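Local coordinates for cell wall surface anchor family protein (Streptococcus agalactiae, PDB 3PHS), which serves as a minor pilin of the bacterial pilus, anchored to the cell wall, and probably promotes adhesion to lung epithelial cells through an Ig-like domain, at residues H13-V18 / F117-S122; L49-S54 / G98-L103; Q31-P36 / K125-K130. All blocks are in the same frame, centred on the assembly; numbering follows the deposited sequence.

Contact 1: H13-V18 / F117-S122; sequences HQLTIV and FLVDLS
His-13 and Leu-121 meet where strand 13-18 passes over the end of strand 117-121: His-13 CB packs on Leu-121 CG at 3.9 Å. Beyond CB the imidazole lies over the backbone just past strand 117-121, with Ser-122 C above one face and displaced toward the rim. His-13 CD2 lies 3.3 Å from Leu-121 O. The polar edge is used outside the pair, since NE2 is hydrogen-bonded to Asp-97; an amphipathic ring suits a border between core and surface.

Leu-121 has CG anti to its backbone N (chi1 -164°), which swings the isobutyl group inward, and its CD1 comes to 4.2 Å from Leu-15 CB. Leu-15 itself points into the interior, where the short, branched Val-119 meets it tip to tip, Leu-15 CD1 to Val-119 CG1 also at 4.2 Å. Further along, the long, flat Phe-117 side chain reaches across between the sheets to Ile-17, although the exact place of the Ile-17 CD1 methyl is doubtful.

All these apolar residues are buried, and Phe-92 on strand 89-95 also touches Leu-15 and Ile-17. The strand axes come no closer than 9.4 Å, at an angle of 153°, too far for backbone pairing. Two sheets facing each other through apolar side chains that meet between them are characteristic of the beta sandwich of an Ig-like domain.

Contact 2: L49-S54 / G98-L103; sequences LYQLKS and GIYYGL
Gln-51 has CG anti to its backbone N (chi1 -166°) and runs on extended, while Tyr-100 carries its ring beside its own N (chi1 -65°); the two side chains therefore lie side by side, pointing the same way. Gln-51 CB sits 3.6 Å from Tyr-100 CE2, and the amide and ring planes are 68° apart. At the far end Gln-51 OE1 comes to 2.9 Å from Tyr-100 OH. Each of these buried polar ends has a hydrogen-bond partner outside the pair: Gln-78 NE2 serves OE1, and the phenol donates to Pro-96 O. On the same face Leu-49 crosses Tyr-100 at about a right angle, its CD1 reaching over Gly-102 CA, where glycine leaves room for the methyl.

The backbones form neighbouring antiparallel strands in a four-stranded sheet, consistent with the IgG-rev (Ig-like) fold of this pilin. Tyr-50 and Tyr-101 make a hydrogen-bonded pair, bonded N to O both ways. Leu-52 N follows with a 2.9 Å bond to Ile-99 O. Where the strands diverge, a water accepts from Ile-99 N and donates to Leu-52 O.

On the other face Leu-103 CD2 rests against the edge of the Tyr-50 ring, 3.6 Å from Tyr-50 CE1. Leu-52 CD2 packs 3.8 Å from Ile-99 CG2, and Leu-52 CD1 meets Tyr-101 CB. Helices 60-65 and 69-75 cover this side, and Tyr-101 OH is hydrogen-bonded to Asn-65.

Contact 3: Q31-P36 / K125-K130; sequences QLEIAP and KVIYPK
A type I turn from Gln-31 to Ile-34 presents Leu-32 O to the end of strand 125-127, where Tyr-128 N donates to it at 2.8 Å. The same oxygen lies at the edge of the Tyr-128 ring. One face of that ring is covered by Ala-35, whose CA sits 3.6 Å from the ring centroid, 11° off the normal, in a CH-pi contact. Alanine is small enough to let the backbone itself lie on the aromatic face, and the neighbouring Pro-36 adds its CD 3.6 Å from Tyr-128 CD2.

Strand 125-127 runs parallel to strand 13-21 in one sheet of what is probably an Ig-like sandwich, and Lys-125 and Ile-127 spend their backbone bonds on that neighbour. Val-126 turns its N and O the other way, toward the loop, where waters bridge: one accepts from Val-126 N and lies 2.7 Å from Glu-33 OE1, and a second sits between Glu-33 O and Val-126 O, 2.9 Å from the latter.

Glu-33 extends to a salt bridge with Lys-125, NZ to OE2 at 3.3 Å. The ammonium approaches on the syn side but 32° out of the carboxylate plane, the lysine chain bending at chi2 (-75°). Lys-125 also pairs with Glu-123, so its single charge is shared between two carboxylates, probably easing their repulsion. Arg-27 also joins the segments, its NH2 hydrogen-bonded to both Gln-31 O and Tyr-128 O.

Contacts 1 and 2 are buried, contact 3 lies at the surface, and all three fall in the same domain. Contact 1 joins the two sheets mainly by apolar side chains, with the His-13 ring at the border, whereas contact 2 lies within one sheet and depends on backbone hydrogen bonds. They meet at neighbouring strands 98-106 and 109-121, where Val-119 N probably bonds to Tyr-100 O. Contact 3 ties a loop to the strand beside 13-18 by a backbone bond, waters, charge and a tyrosine ring packed on Ala-35 and Pro-36; Val-18 N probably bonds to Ile-127 O there. Contacts 2 and 3 do not touch, their nearest atoms being about 6 Å apart, and contact 1 links them.

Contact 1: H13-V18 / F117-S122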
loop_
_atom_site.group_PDB
_atom_site.type_symbol
_atom_site.label_atom_id
_atom_site.label_comp_id
_atom_site.label_asym_id
_atom_site.label_seq_id
_atom_site.Cartn_x
_atom_site.Cartn_y
_atom_site.Cartn_z
ATOM N N HIS A 13 26.992 -1.997 -17.570
ATOM C CA HIS A 13 25.890 -1.413 -18.358
ATOM C C HIS A 13 25.181 -0.319 -17.577
ATOM O O HIS A 13 25.286 -0.252 -16.350
ATOM C CB HIS A 13 24.846 -2.477 -18.747
ATOM C CG HIS A 13 25.438 -3.706 -19.357
ATOM N ND1 HIS A 13 26.065 -3.699 -20.582
ATOM C CD2 HIS A 13 25.514 -4.979 -18.899
ATOM C CE1 HIS A 13 26.506 -4.916 -20.854
ATOM N NE2 HIS A 13 26.178 -5.713 -19.851
ATOM N N GLN A 14 24.458 0.523 -18.305
ATOM C CA GLN A 14 23.670 1.599 -17.723
ATOM C C GLN A 14 22.267 1.089 -17.556
ATOM O O GLN A 14 21.751 0.409 -18.432
ATOM C CB GLN A 14 23.620 2.775 -18.691
ATOM C CG GLN A 14 24.983 3.308 -19.057
ATOM C CD GLN A 14 25.687 3.809 -17.852
ATOM O OE1 GLN A 14 26.520 3.115 -17.257
ATOM N NE2 GLN A 14 25.352 5.029 -17.458
ATOM N N LEU A 15 21.650 1.420 -16.435
ATOM C CA LEU A 15 20.230 1.142 -16.249
ATOM C C LEU A 15 19.551 2.410 -15.781
ATOM O O LEU A 15 20.052 3.077 -14.872
ATOM C CB LEU A 15 20.048 0.041 -15.200
ATOM C CG LEU A 15 18.624 -0.241 -14.731
ATOM C CD1 LEU A 15 17.748 -0.753 -15.879
ATOM C CD2 LEU A 15 18.621 -1.244 -13.568
ATOM N N THR A 16 18.407 2.732 -16.395
ATOM C CA THR A 16 17.640 3.928 -16.036
ATOM C C THR A 16 16.242 3.475 -15.710
ATOM O O THR A 16 15.620 2.817 -16.521
ATOM C CB THR A 16 17.569 4.950 -17.207
ATOM O OG1 THR A 16 18.897 5.366 -17.571
ATOM C CG2 THR A 16 16.745 6.199 -16.808
ATOM N N ILE A 17 15.763 3.806 -14.508
ATOM C CA ILE A 17 14.395 3.475 -14.108
ATOM C C ILE A 17 13.621 4.761 -14.236
ATOM O O ILE A 17 14.010 5.762 -13.645
ATOM C CB ILE A 17 14.324 2.991 -12.610
ATOM C CG1 ILE A 17 15.218 1.765 -12.321
ATOM C CG2 ILE A 17 12.885 2.745 -12.163
ATOM C CD1 ILE A 17 15.398 0.814 -13.389
ATOM N N VAL A 18 12.531 4.747 -15.006
ATOM C CA VAL A 18 11.743 5.963 -15.232
ATOM C C VAL A 18 10.407 5.809 -14.535
ATOM O O VAL A 18 9.586 4.967 -14.914
ATOM C CB VAL A 18 11.542 6.263 -16.752
ATOM C CG1 VAL A 18 10.968 7.678 -16.986
ATOM C CG2 VAL A 18 12.866 6.138 -17.508
ATOM N N PHE A 117 10.379 -5.915 -10.345
ATOM C CA PHE A 117 10.690 -6.456 -11.671
ATOM C C PHE A 117 12.059 -7.127 -11.673
ATOM O O PHE A 117 12.904 -6.846 -10.815
ATOM C CB PHE A 117 10.685 -5.331 -12.725
ATOM C CG PHE A 117 11.482 -4.134 -12.319
ATOM C CD1 PHE A 117 10.870 -3.079 -11.633
ATOM C CD2 PHE A 117 12.854 -4.082 -12.564
ATOM C CE1 PHE A 117 11.615 -1.993 -11.206
ATOM C CE2 PHE A 117 13.601 -2.991 -12.160
ATOM C CZ PHE A 117 12.986 -1.945 -11.479
ATOM N N LEU A 118 12.283 -7.976 -12.662
ATOM C CA LEU A 118 13.628 -8.474 -12.915
ATOM C C LEU A 118 14.189 -7.763 -14.140
ATOM O O LEU A 118 13.466 -7.520 -15.104
ATOM C CB LEU A 118 13.614 -9.988 -13.129
ATOM C CG LEU A 118 13.394 -10.819 -11.878
ATOM C CD1 LEU A 118 13.155 -12.269 -12.280
ATOM C CD2 LEU A 118 14.599 -10.680 -10.899
ATOM N N VAL A 119 15.471 -7.410 -14.102
ATOM C CA VAL A 119 16.145 -6.864 -15.302
ATOM C C VAL A 119 17.238 -7.865 -15.724
ATOM O O VAL A 119 18.113 -8.198 -14.932
ATOM C CB VAL A 119 16.847 -5.503 -15.055
ATOM C CG1 VAL A 119 17.219 -4.853 -16.411
ATOM C CG2 VAL A 119 15.999 -4.545 -14.208
ATOM N N ASP A 120 17.175 -8.319 -16.974
ATOM C CA ASP A 120 18.215 -9.145 -17.573
ATOM C C ASP A 120 19.242 -8.159 -18.167
ATOM O O ASP A 120 19.154 -7.778 -19.353
ATOM C CB ASP A 120 17.552 -10.013 -18.649
ATOM C CG ASP A 120 18.481 -11.024 -19.298
ATOM O OD1 ASP A 120 19.672 -11.140 -18.945
ATOM O OD2 ASP A 120 17.979 -11.717 -20.213
ATOM N N LEU A 121 20.181 -7.710 -17.325
ATOM C CA LEU A 121 21.102 -6.623 -17.683
ATOM C C LEU A 121 22.316 -7.134 -18.465
ATOM O O LEU A 121 23.414 -7.330 -17.918
ATOM C CB LEU A 121 21.515 -5.785 -16.456
ATOM C CG LEU A 121 22.150 -4.434 -16.808
ATOM C CD1 LEU A 121 21.075 -3.443 -17.325
ATOM C CD2 LEU A 121 22.917 -3.903 -15.556
ATOM N N SER A 122 22.069 -7.370 -19.752
ATOM C CA SER A 122 23.069 -7.816 -20.710
ATOM C C SER A 122 23.499 -6.705 -21.687
ATOM O O SER A 122 24.375 -6.924 -22.549
ATOM C CB SER A 122 22.441 -8.943 -21.530
ATOM O OG SER A 122 21.300 -8.461 -22.219
#

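Contact 2: L49-S54 / G98-L103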
loop_
_atom_site.group_PDB
_atom_site.type_symbol
_atom_site.label_atom_id
_atom_site.label_comp_id
_atom_site.label_asym_id
_atom_site.label_seq_id
_atom_site.Cartn_x
_atom_site.Cartn_y
_atom_site.Cartn_z
ATOM N N LEU A 49 18.182 -1.984 -6.424
ATOM C CA LEU A 49 18.435 -3.072 -7.354
ATOM C C LEU A 49 19.321 -4.109 -6.679
ATOM O O LEU A 49 20.406 -3.774 -6.205
ATOM C CB LEU A 49 19.060 -2.529 -8.656
ATOM C CG LEU A 49 18.162 -2.013 -9.798
ATOM C CD1 LEU A 49 17.496 -3.152 -10.520
ATOM C CD2 LEU A 49 17.101 -0.993 -9.380
ATOM N N TYR A 50 18.844 -5.357 -6.634
ATOM C CA TYR A 50 19.529 -6.467 -5.965
ATOM C C TYR A 50 20.118 -7.386 -7.027
ATOM O O TYR A 50 19.392 -7.952 -7.843
ATOM C CB TYR A 50 18.565 -7.207 -5.042
ATOM C CG TYR A 50 18.198 -6.347 -3.856
ATOM C CD1 TYR A 50 17.212 -5.361 -3.960
ATOM C CD2 TYR A 50 18.902 -6.460 -2.661
ATOM C CE1 TYR A 50 16.898 -4.544 -2.869
ATOM C CE2 TYR A 50 18.604 -5.644 -1.570
ATOM C CZ TYR A 50 17.595 -4.707 -1.679
ATOM O OH TYR A 50 17.340 -3.908 -0.602
ATOM N N GLN A 51 21.445 -7.464 -7.051
ATOM C CA GLN A 51 22.148 -8.325 -7.999
ATOM C C GLN A 51 21.994 -9.794 -7.575
ATOM O O GLN A 51 22.453 -10.178 -6.498
ATOM C CB GLN A 51 23.621 -7.943 -7.974
ATOM C CG GLN A 51 24.485 -8.462 -9.089
ATOM C CD GLN A 51 25.885 -7.893 -8.887
ATOM O OE1 GLN A 51 26.251 -6.887 -9.487
ATOM N NE2 GLN A 51 26.610 -8.458 -7.961
ATOM N N LEU A 52 21.361 -10.610 -8.418
ATOM C CA LEU A 52 21.139 -12.025 -8.074
ATOM C C LEU A 52 22.446 -12.811 -8.004
ATOM O O LEU A 52 23.369 -12.546 -8.769
ATOM C CB LEU A 52 20.187 -12.705 -9.066
ATOM C CG LEU A 52 18.698 -12.632 -8.744
ATOM C CD1 LEU A 52 18.208 -11.174 -8.700
ATOM C CD2 LEU A 52 17.901 -13.452 -9.741
ATOM N N LYS A 53 22.511 -13.740 -7.054
ATOM C CA LYS A 53 23.633 -14.686 -6.969
ATOM C C LYS A 53 23.334 -15.969 -7.718
ATOM O O LYS A 53 24.252 -16.654 -8.162
ATOM C CB LYS A 53 23.951 -15.012 -5.508
ATOM C CG LYS A 53 24.480 -13.831 -4.713
ATOM C CD LYS A 53 24.942 -14.248 -3.308
ATOM C CE LYS A 53 26.463 -14.332 -3.201
ATOM N NZ LYS A 53 27.127 -15.126 -4.295
ATOM N N SER A 54 22.047 -16.276 -7.878
ATOM C CA SER A 54 21.586 -17.553 -8.431
ATOM C C SER A 54 20.358 -17.333 -9.292
ATOM O O SER A 54 19.531 -16.454 -8.982
ATOM C CB SER A 54 21.260 -18.530 -7.292
ATOM O OG SER A 54 20.702 -19.744 -7.796
ATOM N N GLY A 98 24.526 -8.915 -15.403
ATOM C CA GLY A 98 23.857 -9.764 -14.409
ATOM C C GLY A 98 22.346 -9.672 -14.453
ATOM O O GLY A 98 21.789 -9.009 -15.326
ATOM N N ILE A 99 21.694 -10.360 -13.518
ATOM C CA ILE A 99 20.239 -10.308 -13.362
ATOM C C ILE A 99 19.970 -9.533 -12.086
ATOM O O ILE A 99 20.574 -9.813 -11.066
ATOM C CB ILE A 99 19.578 -11.734 -13.259
ATOM C CG1 ILE A 99 19.946 -12.656 -14.450
ATOM C CG2 ILE A 99 18.046 -11.629 -13.095
ATOM C CD1 ILE A 99 19.806 -12.018 -15.773
ATOM N N TYR A 100 19.075 -8.551 -12.158
ATOM C CA TYR A 100 18.772 -7.697 -11.022
ATOM C C TYR A 100 17.280 -7.696 -10.729
ATOM O O TYR A 100 16.456 -7.654 -11.639
ATOM C CB TYR A 100 19.188 -6.251 -11.288
ATOM C CG TYR A 100 20.678 -6.081 -11.433
ATOM C CD1 TYR A 100 21.325 -6.424 -12.634
ATOM C CD2 TYR A 100 21.449 -5.618 -10.355
ATOM C CE1 TYR A 100 22.737 -6.283 -12.758
ATOM C CE2 TYR A 100 22.846 -5.479 -10.469
ATOM C CZ TYR A 100 23.470 -5.819 -11.665
ATOM O OH TYR A 100 24.846 -5.688 -11.756
ATOM N N TYR A 101 16.966 -7.737 -9.443
ATOM C CA TYR A 101 15.617 -7.547 -8.964
ATOM C C TYR A 101 15.525 -6.125 -8.458
ATOM O O TYR A 101 16.286 -5.733 -7.573
ATOM C CB TYR A 101 15.341 -8.515 -7.822
ATOM C CG TYR A 101 13.997 -8.359 -7.149
ATOM C CD1 TYR A 101 12.823 -8.797 -7.775
ATOM C CD2 TYR A 101 13.903 -7.798 -5.872
ATOM C CE1 TYR A 101 11.590 -8.670 -7.135
ATOM C CE2 TYR A 101 12.670 -7.665 -5.226
ATOM C CZ TYR A 101 11.530 -8.113 -5.870
ATOM O OH TYR A 101 10.321 -7.995 -5.229
ATOM N N GLY A 102 14.567 -5.378 -8.996
ATOM C CA GLY A 102 14.366 -3.977 -8.644
ATOM C C GLY A 102 13.009 -3.737 -8.006
ATOM O O GLY A 102 12.024 -4.354 -8.385
ATOM N N LEU A 103 12.971 -2.831 -7.034
ATOM C CA LEU A 103 11.711 -2.460 -6.381
ATOM C C LEU A 103 11.819 -1.036 -5.887
ATOM O O LEU A 103 12.922 -0.521 -5.723
ATOM C CB LEU A 103 11.413 -3.399 -5.199
ATOM C CG LEU A 103 12.129 -3.183 -3.865
ATOM C CD1 LEU A 103 11.508 -4.047 -2.790
ATOM C CD2 LEU A 103 13.600 -3.515 -3.998
HETATM O O HOH W 1 23.436 -11.531 -11.571
#

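Contact 3: Q31-P36 / K125-K130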
loop_
_atom_site.group_PDB
_atom_site.type_symbol
_atom_site.label_atom_id
_atom_site.label_comp_id
_atom_site.label_asym_id
_atom_site.label_seq_id
_atom_site.Cartn_x
_atom_site.Cartn_y
_atom_site.Cartn_z
ATOM N N GLN A 31 4.504 -2.983 -20.794
ATOM C CA GLN A 31 5.700 -3.795 -20.941
ATOM C C GLN A 31 6.861 -2.959 -20.414
ATOM O O GLN A 31 6.927 -1.757 -20.645
ATOM C CB GLN A 31 5.949 -4.204 -22.404
ATOM C CG GLN A 31 4.812 -5.011 -23.084
ATOM C CD GLN A 31 4.545 -6.378 -22.442
ATOM O OE1 GLN A 31 3.385 -6.795 -22.279
ATOM N NE2 GLN A 31 5.609 -7.083 -22.091
ATOM N N LEU A 32 7.754 -3.610 -19.681
ATOM C CA LEU A 32 8.778 -2.915 -18.893
ATOM C C LEU A 32 9.609 -1.923 -19.713
ATOM O O LEU A 32 9.925 -0.843 -19.233
ATOM C CB LEU A 32 9.694 -3.921 -18.182
ATOM C CG LEU A 32 9.164 -4.500 -16.866
ATOM C CD1 LEU A 32 10.086 -5.637 -16.435
ATOM C CD2 LEU A 32 9.070 -3.444 -15.726
ATOM N N GLU A 33 9.951 -2.283 -20.946
ATOM C CA GLU A 33 10.811 -1.382 -21.729
ATOM C C GLU A 33 10.081 -0.420 -22.666
ATOM O O GLU A 33 10.725 0.412 -23.318
ATOM C CB GLU A 33 11.896 -2.166 -22.466
ATOM C CG GLU A 33 12.913 -2.780 -21.540
ATOM C CD GLU A 33 13.905 -3.624 -22.302
ATOM O OE1 GLU A 33 14.724 -3.046 -23.022
ATOM O OE2 GLU A 33 13.854 -4.856 -22.176
ATOM N N ILE A 34 8.748 -0.509 -22.711
ATOM C CA ILE A 34 7.938 0.391 -23.561
ATOM C C ILE A 34 7.428 1.583 -22.764
ATOM O O ILE A 34 6.651 1.391 -21.838
ATOM C CB ILE A 34 6.710 -0.363 -24.191
ATOM C CG1 ILE A 34 7.163 -1.456 -25.176
ATOM C CG2 ILE A 34 5.724 0.620 -24.836
ATOM C CD1 ILE A 34 7.661 -0.935 -26.547
ATOM N N ALA A 35 7.855 2.798 -23.136
ATOM C CA ALA A 35 7.377 4.036 -22.492
ATOM C C ALA A 35 5.861 4.176 -22.610
ATOM O O ALA A 35 5.283 3.865 -23.655
ATOM C CB ALA A 35 8.065 5.281 -23.091
ATOM N N PRO A 36 5.207 4.645 -21.531
ATOM C CA PRO A 36 3.817 5.020 -21.719
ATOM C C PRO A 36 3.739 6.230 -22.657
ATOM O O PRO A 36 4.734 6.960 -22.846
ATOM C CB PRO A 36 3.336 5.386 -20.298
ATOM C CG PRO A 36 4.548 5.657 -19.532
ATOM C CD PRO A 36 5.651 4.806 -20.135
ATOM N N LYS A 125 19.836 -0.547 -20.412
ATOM C CA LYS A 125 18.385 -0.741 -20.323
ATOM C C LYS A 125 17.691 0.506 -19.823
ATOM O O LYS A 125 18.203 1.194 -18.931
ATOM C CB LYS A 125 18.058 -1.891 -19.352
ATOM C CG LYS A 125 18.423 -3.314 -19.827
ATOM C CD LYS A 125 17.441 -3.809 -20.875
ATOM C CE LYS A 125 17.679 -5.295 -21.222
ATOM N NZ LYS A 125 17.011 -5.593 -22.525
ATOM N N VAL A 126 16.499 0.758 -20.373
ATOM C CA VAL A 126 15.593 1.792 -19.855
ATOM C C VAL A 126 14.275 1.082 -19.488
ATOM O O VAL A 126 13.671 0.403 -20.313
ATOM C CB VAL A 126 15.374 2.928 -20.865
ATOM C CG1 VAL A 126 14.379 3.974 -20.315
ATOM C CG2 VAL A 126 16.716 3.603 -21.228
ATOM N N ILE A 127 13.850 1.218 -18.240
ATOM C CA ILE A 127 12.692 0.454 -17.781
ATOM C C ILE A 127 11.688 1.379 -17.106
ATOM O O ILE A 127 12.075 2.347 -16.442
ATOM C CB ILE A 127 13.072 -0.713 -16.826
ATOM C CG1 ILE A 127 13.711 -0.192 -15.579
ATOM C CG2 ILE A 127 13.986 -1.810 -17.510
ATOM C CD1 ILE A 127 13.156 -0.869 -14.398
ATOM N N TYR A 128 10.409 1.065 -17.301
ATOM C CA TYR A 128 9.293 1.849 -16.796
ATOM C C TYR A 128 8.502 0.938 -15.850
ATOM O O TYR A 128 7.691 0.131 -16.316
ATOM C CB TYR A 128 8.401 2.327 -17.954
ATOM C CG TYR A 128 9.101 3.291 -18.905
ATOM C CD1 TYR A 128 9.910 2.808 -19.940
ATOM C CD2 TYR A 128 8.978 4.665 -18.750
ATOM C CE1 TYR A 128 10.600 3.698 -20.807
ATOM C CE2 TYR A 128 9.648 5.562 -19.613
ATOM C CZ TYR A 128 10.456 5.057 -20.635
ATOM O OH TYR A 128 11.107 5.917 -21.490
ATOM N N PRO A 129 8.762 1.019 -14.525
ATOM C CA PRO A 129 8.008 0.107 -13.650
ATOM C C PRO A 129 6.509 0.390 -13.746
ATOM O O PRO A 129 6.116 1.511 -14.076
ATOM C CB PRO A 129 8.542 0.435 -12.247
ATOM C CG PRO A 129 9.930 0.986 -12.496
ATOM C CD PRO A 129 9.761 1.799 -13.762
ATOM N N LYS A 130 5.692 -0.623 -13.474
ATOM C CA LYS A 130 4.227 -0.475 -13.484
ATOM C C LYS A 130 3.822 0.161 -12.171
ATOM O O LYS A 130 4.129 -0.362 -11.097
ATOM C CB LYS A 130 3.547 -1.835 -13.659
ATOM C CG LYS A 130 3.950 -2.518 -14.965
ATOM C CD LYS A 130 3.333 -3.914 -15.121
ATOM C CE LYS A 130 3.975 -4.648 -16.303
ATOM N NZ LYS A 130 3.716 -6.121 -16.228
HETATM O O HOH W 2 13.345 1.122 -23.089
HETATM O O HOH W 3 15.739 -0.607 -22.732
#